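PDB 3HKM: exosome complex exonuclease RRP46 homolog from Oryza sativa Japonica Group, which binds double-stranded DNA and single-stranded RNA, shows hydrolytic DNase and phosphorolytic RNase activity in vitro, and is probably a component of the exosome. Local coordinates for residues Y45-T51 against H97-S103; K59-V64 against L88-L94. All blocks are in the same frame, centred on the assembly; numbering follows the deposited sequence.

How the contacts relate
Strand 100-110 links the two contacts: its start, T100-S103, runs antiparallel to the end of strand 38-49 in contact 1, and its other edge pairs in parallel with strand 61-67, the strand of contact 2. Contact 2 sets the tail of helix 77-91 and the residues after it against strand 61-67, within the chain that runs from one segment of contact 1 to the other. Their centres are 10 Å apart, and backbone atoms join them: T100 O lies 2.8 Å from S61 N, and T102 N lies 2.8 Å from S61 O, both probable hydrogen bonds. T51 CG2 also packs against S61 OG. All four segments belong to domain 1 of the 3' exoribonuclease family.

Contact 1: Y45-T51 against H97-S103; sequences YGPKPGT and HPNTTTS
CG of P47 sits over one face of the H97 imidazole, 4.1 Å above its plane and displaced from the ring centre towards its edge, while the Y45 ring meets S103 O near its own plane, at the CD2 edge (3.2 Å). The same S103 O takes a weak bond from Y45 N. The third flat group, the N99 carboxamide, has T51 OG1 within 2° of its plane; ND2 donates to that oxygen over 2.6 Å. With CG turned anti to the backbone N (chi1 -169°), the amide is carried toward T51. In the backbone next to it, G50 N donates to N99 O at 2.9 Å, and T101 OG1 gives a 2.8 Å bond to G50 O. The hydrogen-bonded antiparallel pair K48-T101 exchanges two backbone bonds, K48 N to T101 O at 3.0 Å and T101 N to K48 O at 2.6 Å; the next pair, P49-T100, is non-hydrogen-bonded, with CA atoms 4.3 Å apart. T100 CA also makes a CA-H...O contact with K48 O. Replacing N99 by an alanine would probably leave T51 OG1 without its ND2 donor and the threonine hydroxyl freer to turn. P49 thus falls where the pairing needs no N-H, and the strand end is held by backbone bonds of K48 and G50 to T101 and N99, supplemented by the T101 hydroxyl and the N99 amide.

Contact 2: K59-V64 against L88-L94; sequences KASIEV and LQSICLL
This contact joins the first strand and the helix of the beta-alpha-beta unit made by strand 61-67, helix 77-91 and strand 100-110: the last turn of the helix and the residues that follow lie against the strand. I62 and V64, two residues apart, both direct their CB toward the helix. I62 is the centre of the apolar contact. Its CG1 branch, beside the backbone N (chi1 -80°), meets C92 SG at 3.8 Å, with CD1 reaching C92 CB; its CG2 branch approaches L88 CB at 4.1 Å, the two side chains crossing at about a right angle. V64 CG2 meets L88 CD1 in a similar crossing. Q89 slides past I62 in the opposite direction, its chain extended beyond CG, and NE2 donates to I62 O over 3.0 Å, in the carbonyl plane although that oxygen is tilted 20° from the amide plane. Past the helix, A60 N gives a nearly straight bond (170°) to L94 O at 2.8 Å, in the carbonyl plane and on a lone pair. K59 runs alongside L94, pointing the same way, and its CD is pressed to 3.4 Å from L94 CD2, tighter than usual for two carbons. L88 and C92 also touch L127 of helix 115-130, which backs this apolar cluster. Such a crossover, with a helix packed on one strand of the sheet before the chain returns as a parallel neighbour, is the classic beta-alpha-beta connection, here within the RNase PH domain.

Contact 1: Y45-T51 against H97-S103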
ATOM      1  N   TYR A  45      -5.059  15.396  -0.058  1.00 18.76           N
ATOM      2  CA  TYR A  45      -5.475  16.795  -0.089  1.00 20.41           C
ATOM      3  C   TYR A  45      -4.365  17.855   0.157  1.00 23.31           C
ATOM      4  O   TYR A  45      -4.435  18.619   1.107  1.00 23.64           O
ATOM      5  CB  TYR A  45      -6.723  16.972   0.791  1.00 19.85           C
ATOM      6  CG  TYR A  45      -7.866  16.120   0.265  1.00 19.50           C
ATOM      7  CD1 TYR A  45      -8.662  16.565  -0.779  1.00 20.69           C
ATOM      8  CD2 TYR A  45      -8.102  14.843   0.763  1.00 20.59           C
ATOM      9  CE1 TYR A  45      -9.685  15.779  -1.297  1.00 20.82           C
ATOM     10  CE2 TYR A  45      -9.123  14.047   0.249  1.00 19.81           C
ATOM     11  CZ  TYR A  45      -9.909  14.523  -0.780  1.00 21.16           C
ATOM     12  OH  TYR A  45     -10.926  13.750  -1.297  1.00 23.58           O
ATOM     13  N   GLY A  46      -3.364  17.896  -0.738  1.00 27.72           N
ATOM     14  CA  GLY A  46      -2.241  18.835  -0.687  1.00 20.14           C
ATOM     15  C   GLY A  46      -1.809  19.105   0.738  1.00 23.34           C
ATOM     16  O   GLY A  46      -2.421  18.591   1.669  1.00 25.23           O
ATOM     17  N   PRO A  47      -0.743  19.892   0.941  1.00 22.07           N
ATOM     18  CA  PRO A  47      -0.526  20.193   2.356  1.00 23.35           C
ATOM     19  C   PRO A  47      -1.405  21.373   2.776  1.00 24.11           C
ATOM     20  O   PRO A  47      -1.311  22.443   2.168  1.00 24.28           O
ATOM     21  CB  PRO A  47       0.967  20.553   2.419  1.00 24.89           C
ATOM     22  CG  PRO A  47       1.537  20.166   1.071  1.00 21.66           C
ATOM     23  CD  PRO A  47       0.404  20.297   0.117  1.00 21.87           C
ATOM     24  N   LYS A  48      -2.263  21.162   3.777  1.00 22.94           N
ATOM     25  CA  LYS A  48      -3.185  22.194   4.254  1.00 24.50           C
ATOM     26  C   LYS A  48      -2.708  22.831   5.575  1.00 22.63           C
ATOM     27  O   LYS A  48      -2.469  22.128   6.556  1.00 22.14           O
ATOM     28  CB  LYS A  48      -4.599  21.615   4.407  1.00 21.79           C
ATOM     29  CG  LYS A  48      -5.622  22.605   4.972  1.00 26.05           C
ATOM     30  CD  LYS A  48      -7.010  21.971   5.168  1.00 28.48           C
ATOM     31  CE  LYS A  48      -8.012  22.992   5.698  1.00 28.37           C
ATOM     32  NZ  LYS A  48      -9.398  22.451   5.728  1.00 33.64           N
ATOM     33  N   PRO A  49      -2.564  24.169   5.599  1.00 24.71           N
ATOM     34  CA  PRO A  49      -2.114  24.877   6.808  1.00 23.95           C
ATOM     35  C   PRO A  49      -2.896  24.487   8.065  1.00 23.16           C
ATOM     36  O   PRO A  49      -4.114  24.341   8.020  1.00 24.46           O
ATOM     37  CB  PRO A  49      -2.376  26.348   6.470  1.00 23.02           C
ATOM     38  CG  PRO A  49      -2.256  26.415   4.975  1.00 24.12           C
ATOM     39  CD  PRO A  49      -2.738  25.080   4.448  1.00 23.52           C
ATOM     40  N   GLY A  50      -2.194  24.331   9.180  1.00 23.23           N
ATOM     41  CA  GLY A  50      -2.842  24.046  10.448  1.00 25.33           C
ATOM     42  C   GLY A  50      -2.607  22.627  10.925  1.00 26.82           C
ATOM     43  O   GLY A  50      -2.369  21.727  10.126  1.00 25.35           O
ATOM     44  N   THR A  51      -2.680  22.424  12.235  1.00 28.71           N
ATOM     45  CA  THR A  51      -2.432  21.110  12.818  1.00 31.03           C
ATOM     46  C   THR A  51      -3.429  20.778  13.931  1.00 33.33           C
ATOM     47  O   THR A  51      -3.588  21.546  14.888  1.00 33.43           O
ATOM     48  CB  THR A  51      -1.005  21.010  13.406  1.00 30.70           C
ATOM     49  OG1 THR A  51      -0.103  21.840  12.662  1.00 28.82           O
ATOM     50  CG2 THR A  51      -0.514  19.572  13.380  1.00 32.00           C
ATOM     51  N   HIS A  97       7.046  20.871   5.132  1.00 24.15           N
ATOM     52  CA  HIS A  97       5.881  21.727   5.302  1.00 22.44           C
ATOM     53  C   HIS A  97       5.291  21.645   6.699  1.00 23.91           C
ATOM     54  O   HIS A  97       4.233  21.057   6.888  1.00 24.18           O
ATOM     55  CB  HIS A  97       4.816  21.383   4.267  1.00 22.95           C
ATOM     56  CG  HIS A  97       5.179  21.799   2.881  1.00 22.64           C
ATOM     57  ND1 HIS A  97       5.512  20.894   1.894  1.00 22.71           N
ATOM     58  CD2 HIS A  97       5.293  23.026   2.322  1.00 20.18           C
ATOM     59  CE1 HIS A  97       5.804  21.548   0.782  1.00 20.53           C
ATOM     60  NE2 HIS A  97       5.676  22.843   1.016  1.00 22.39           N
ATOM     61  N   PRO A  98       5.978  22.248   7.680  1.00 23.96           N
ATOM     62  CA  PRO A  98       5.558  22.272   9.085  1.00 24.39           C
ATOM     63  C   PRO A  98       4.234  23.001   9.253  1.00 25.44           C
ATOM     64  O   PRO A  98       3.887  23.834   8.403  1.00 22.95           O
ATOM     65  CB  PRO A  98       6.672  23.062   9.771  1.00 25.21           C
ATOM     66  CG  PRO A  98       7.848  22.947   8.854  1.00 27.51           C
ATOM     67  CD  PRO A  98       7.264  22.931   7.481  1.00 25.80           C
ATOM     68  N   ASN A  99       3.526  22.698  10.342  1.00 24.92           N
ATOM     69  CA  ASN A  99       2.192  23.241  10.604  1.00 25.16           C
ATOM     70  C   ASN A  99       1.270  23.053   9.415  1.00 24.57           C
ATOM     71  O   ASN A  99       0.674  24.003   8.914  1.00 24.41           O
ATOM     72  CB  ASN A  99       2.255  24.715  11.003  1.00 26.00           C
ATOM     73  CG  ASN A  99       0.933  25.235  11.541  1.00 25.08           C
ATOM     74  OD1 ASN A  99       0.640  26.422  11.431  1.00 27.83           O
ATOM     75  ND2 ASN A  99       0.131  24.354  12.123  1.00 26.46           N
ATOM     76  N   THR A 100       1.158  21.806   8.977  1.00 25.80           N
ATOM     77  CA  THR A 100       0.393  21.471   7.789  1.00 25.54           C
ATOM     78  C   THR A 100      -0.218  20.072   7.947  1.00 23.35           C
ATOM     79  O   THR A 100       0.363  19.209   8.586  1.00 24.53           O
ATOM     80  CB  THR A 100       1.311  21.542   6.548  1.00 24.60           C
ATOM     81  OG1 THR A 100       0.682  22.308   5.517  1.00 27.98           O
ATOM     82  CG2 THR A 100       1.694  20.162   6.048  1.00 22.53           C
ATOM     83  N   THR A 101      -1.396  19.854   7.382  1.00 23.34           N
ATOM     84  CA  THR A 101      -2.006  18.533   7.447  1.00 23.20           C
ATOM     85  C   THR A 101      -2.352  18.020   6.056  1.00 23.20           C
ATOM     86  O   THR A 101      -3.041  18.690   5.284  1.00 21.40           O
ATOM     87  CB  THR A 101      -3.279  18.516   8.323  1.00 24.02           C
ATOM     88  OG1 THR A 101      -2.984  19.044   9.622  1.00 25.96           O
ATOM     89  CG2 THR A 101      -3.811  17.100   8.467  1.00 23.30           C
ATOM     90  N   THR A 102      -1.863  16.824   5.749  1.00 21.15           N
ATOM     91  CA  THR A 102      -2.225  16.129   4.528  1.00 20.49           C
ATOM     92  C   THR A 102      -3.130  14.944   4.872  1.00 20.22           C
ATOM     93  O   THR A 102      -2.726  14.031   5.583  1.00 19.64           O
ATOM     94  CB  THR A 102      -0.965  15.668   3.777  1.00 21.35           C
ATOM     95  OG1 THR A 102      -0.167  16.816   3.452  1.00 20.52           O
ATOM     96  CG2 THR A 102      -1.324  14.926   2.504  1.00 19.28           C
ATOM     97  N   SER A 103      -4.363  14.973   4.378  1.00 20.17           N
ATOM     98  CA  SER A 103      -5.317  13.916   4.680  1.00 20.73           C
ATOM     99  C   SER A 103      -5.447  12.944   3.521  1.00 19.65           C
ATOM    100  O   SER A 103      -5.751  13.336   2.397  1.00 20.42           O
ATOM    101  CB  SER A 103      -6.692  14.494   5.019  1.00 17.88           C
ATOM    102  OG  SER A 103      -6.592  15.488   6.024  1.00 23.39           O
TER

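Contact 2: K59-V64 against L88-L94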
ATOM      1  N   LYS A  59       6.249  19.695  12.896  1.00 31.04           N
ATOM      2  CA  LYS A  59       6.439  18.810  11.750  1.00 29.69           C
ATOM      3  C   LYS A  59       5.114  18.665  10.998  1.00 29.35           C
ATOM      4  O   LYS A  59       4.048  18.916  11.567  1.00 29.09           O
ATOM      5  CB  LYS A  59       6.926  17.432  12.215  1.00 31.08           C
ATOM      6  CG  LYS A  59       8.388  17.377  12.636  1.00 29.28           C
ATOM      7  CD  LYS A  59       8.735  16.022  13.254  1.00 32.27           C
ATOM      8  CE  LYS A  59       8.054  15.819  14.608  1.00 32.88           C
ATOM      9  NZ  LYS A  59       8.699  16.593  15.714  1.00 31.62           N
ATOM     10  N   ALA A  60       5.177  18.270   9.724  1.00 25.75           N
ATOM     11  CA  ALA A  60       3.965  18.074   8.930  1.00 25.25           C
ATOM     12  C   ALA A  60       3.153  16.860   9.404  1.00 25.12           C
ATOM     13  O   ALA A  60       3.708  15.845   9.821  1.00 24.75           O
ATOM     14  CB  ALA A  60       4.305  17.942   7.448  1.00 25.93           C
ATOM     15  N   SER A  61       1.833  16.981   9.343  1.00 27.63           N
ATOM     16  CA  SER A  61       0.933  15.902   9.744  1.00 25.22           C
ATOM     17  C   SER A  61       0.415  15.144   8.535  1.00 23.69           C
ATOM     18  O   SER A  61       0.046  15.747   7.524  1.00 23.06           O
ATOM     19  CB  SER A  61      -0.259  16.453  10.531  1.00 24.23           C
ATOM     20  OG  SER A  61       0.175  17.194  11.658  1.00 29.46           O
ATOM     21  N   ILE A  62       0.393  13.820   8.648  1.00 23.27           N
ATOM     22  CA  ILE A  62      -0.240  12.965   7.655  1.00 22.69           C
ATOM     23  C   ILE A  62      -1.324  12.181   8.382  1.00 23.45           C
ATOM     24  O   ILE A  62      -1.055  11.561   9.408  1.00 25.09           O
ATOM     25  CB  ILE A  62       0.774  12.009   6.962  1.00 22.57           C
ATOM     26  CG1 ILE A  62       1.557  12.745   5.867  1.00 24.12           C
ATOM     27  CG2 ILE A  62       0.053  10.836   6.319  1.00 20.50           C
ATOM     28  CD1 ILE A  62       2.630  13.682   6.370  1.00 25.02           C
ATOM     29  N   GLU A  63      -2.554  12.244   7.874  1.00 20.82           N
ATOM     30  CA  GLU A  63      -3.681  11.555   8.492  1.00 22.16           C
ATOM     31  C   GLU A  63      -4.387  10.660   7.475  1.00 22.50           C
ATOM     32  O   GLU A  63      -4.384  10.965   6.286  1.00 21.09           O
ATOM     33  CB  GLU A  63      -4.657  12.576   9.085  1.00 23.13           C
ATOM     34  CG  GLU A  63      -3.962  13.602   9.967  1.00 25.71           C
ATOM     35  CD  GLU A  63      -4.910  14.318  10.912  1.00 31.60           C
ATOM     36  OE1 GLU A  63      -6.112  14.408  10.586  1.00 28.85           O
ATOM     37  OE2 GLU A  63      -4.441  14.800  11.971  1.00 32.84           O
ATOM     38  N   VAL A  64      -4.991   9.565   7.939  1.00 19.35           N
ATOM     39  CA  VAL A  64      -5.583   8.587   7.031  1.00 22.02           C
ATOM     40  C   VAL A  64      -6.905   7.992   7.536  1.00 24.04           C
ATOM     41  O   VAL A  64      -7.036   7.618   8.700  1.00 26.18           O
ATOM     42  CB  VAL A  64      -4.594   7.432   6.731  1.00 23.90           C
ATOM     43  CG1 VAL A  64      -5.059   6.630   5.524  1.00 21.57           C
ATOM     44  CG2 VAL A  64      -3.188   7.978   6.508  1.00 21.67           C
ATOM     45  N   LEU A  88       2.750   5.508   5.653  1.00 20.11           N
ATOM     46  CA  LEU A  88       2.748   6.780   4.957  1.00 20.15           C
ATOM     47  C   LEU A  88       3.524   7.837   5.726  1.00 21.54           C
ATOM     48  O   LEU A  88       4.360   8.525   5.154  1.00 20.70           O
ATOM     49  CB  LEU A  88       1.325   7.258   4.698  1.00 20.68           C
ATOM     50  CG  LEU A  88       0.522   6.496   3.652  1.00 18.97           C
ATOM     51  CD1 LEU A  88      -0.681   7.314   3.297  1.00 16.92           C
ATOM     52  CD2 LEU A  88       1.358   6.220   2.413  1.00 18.25           C
ATOM     53  N   GLN A  89       3.239   7.967   7.019  1.00 20.92           N
ATOM     54  CA  GLN A  89       3.977   8.893   7.870  1.00 21.63           C
ATOM     55  C   GLN A  89       5.475   8.602   7.762  1.00 22.99           C
ATOM     56  O   GLN A  89       6.311   9.510   7.802  1.00 23.27           O
ATOM     57  CB  GLN A  89       3.497   8.788   9.325  1.00 21.99           C
ATOM     58  CG  GLN A  89       2.072   9.286   9.526  1.00 21.23           C
ATOM     59  CD  GLN A  89       1.575   9.147  10.952  1.00 23.55           C
ATOM     60  OE1 GLN A  89       1.970   8.236  11.680  1.00 24.52           O
ATOM     61  NE2 GLN A  89       0.690  10.049  11.353  1.00 24.03           N
ATOM     62  N   SER A  90       5.792   7.323   7.606  1.00 21.13           N
ATOM     63  CA  SER A  90       7.162   6.854   7.443  1.00 21.64           C
ATOM     64  C   SER A  90       7.848   7.391   6.184  1.00 22.81           C
ATOM     65  O   SER A  90       8.974   7.898   6.251  1.00 23.65           O
ATOM     66  CB  SER A  90       7.190   5.323   7.429  1.00 21.71           C
ATOM     67  OG  SER A  90       8.496   4.844   7.171  1.00 24.70           O
ATOM     68  N   ILE A  91       7.180   7.281   5.039  1.00 21.11           N
ATOM     69  CA  ILE A  91       7.824   7.635   3.775  1.00 21.09           C
ATOM     70  C   ILE A  91       7.772   9.120   3.471  1.00 20.18           C
ATOM     71  O   ILE A  91       8.569   9.613   2.693  1.00 20.27           O
ATOM     72  CB  ILE A  91       7.232   6.870   2.574  1.00 21.49           C
ATOM     73  CG1 ILE A  91       5.911   7.503   2.133  1.00 19.88           C
ATOM     74  CG2 ILE A  91       7.090   5.376   2.883  1.00 19.87           C
ATOM     75  CD1 ILE A  91       5.292   6.842   0.914  1.00 19.40           C
ATOM     76  N   CYS A  92       6.831   9.827   4.083  1.00 20.71           N
ATOM     77  CA  CYS A  92       6.684  11.259   3.852  1.00 21.00           C
ATOM     78  C   CYS A  92       7.804  12.040   4.518  1.00 23.53           C
ATOM     79  O   CYS A  92       8.168  11.762   5.665  1.00 24.88           O
ATOM     80  CB  CYS A  92       5.324  11.751   4.361  1.00 18.80           C
ATOM     81  SG  CYS A  92       3.914  11.321   3.296  1.00 21.10           S
ATOM     82  N   LEU A  93       8.363  13.015   3.803  1.00 23.15           N
ATOM     83  CA  LEU A  93       9.317  13.925   4.429  1.00 24.42           C
ATOM     84  C   LEU A  93       8.560  15.013   5.207  1.00 25.09           C
ATOM     85  O   LEU A  93       7.873  15.858   4.623  1.00 23.46           O
ATOM     86  CB  LEU A  93      10.272  14.528   3.399  1.00 23.27           C
ATOM     87  CG  LEU A  93      11.482  15.228   4.026  1.00 26.50           C
ATOM     88  CD1 LEU A  93      11.967  14.448   5.243  1.00 27.76           C
ATOM     89  CD2 LEU A  93      12.610  15.417   3.016  1.00 25.46           C
ATOM     90  N   LEU A  94       8.696  14.985   6.529  1.00 24.96           N
ATOM     91  CA  LEU A  94       7.811  15.735   7.421  1.00 25.34           C
ATOM     92  C   LEU A  94       8.326  17.127   7.759  1.00 27.76           C
ATOM     93  O   LEU A  94       7.596  17.968   8.288  1.00 27.74           O
ATOM     94  CB  LEU A  94       7.550  14.933   8.708  1.00 26.82           C
ATOM     95  CG  LEU A  94       8.739  14.308   9.464  1.00 32.15           C
ATOM     96  CD1 LEU A  94       9.538  13.269   8.637  1.00 28.98           C
ATOM     97  CD2 LEU A  94       9.666  15.385  10.004  1.00 31.07           C
TER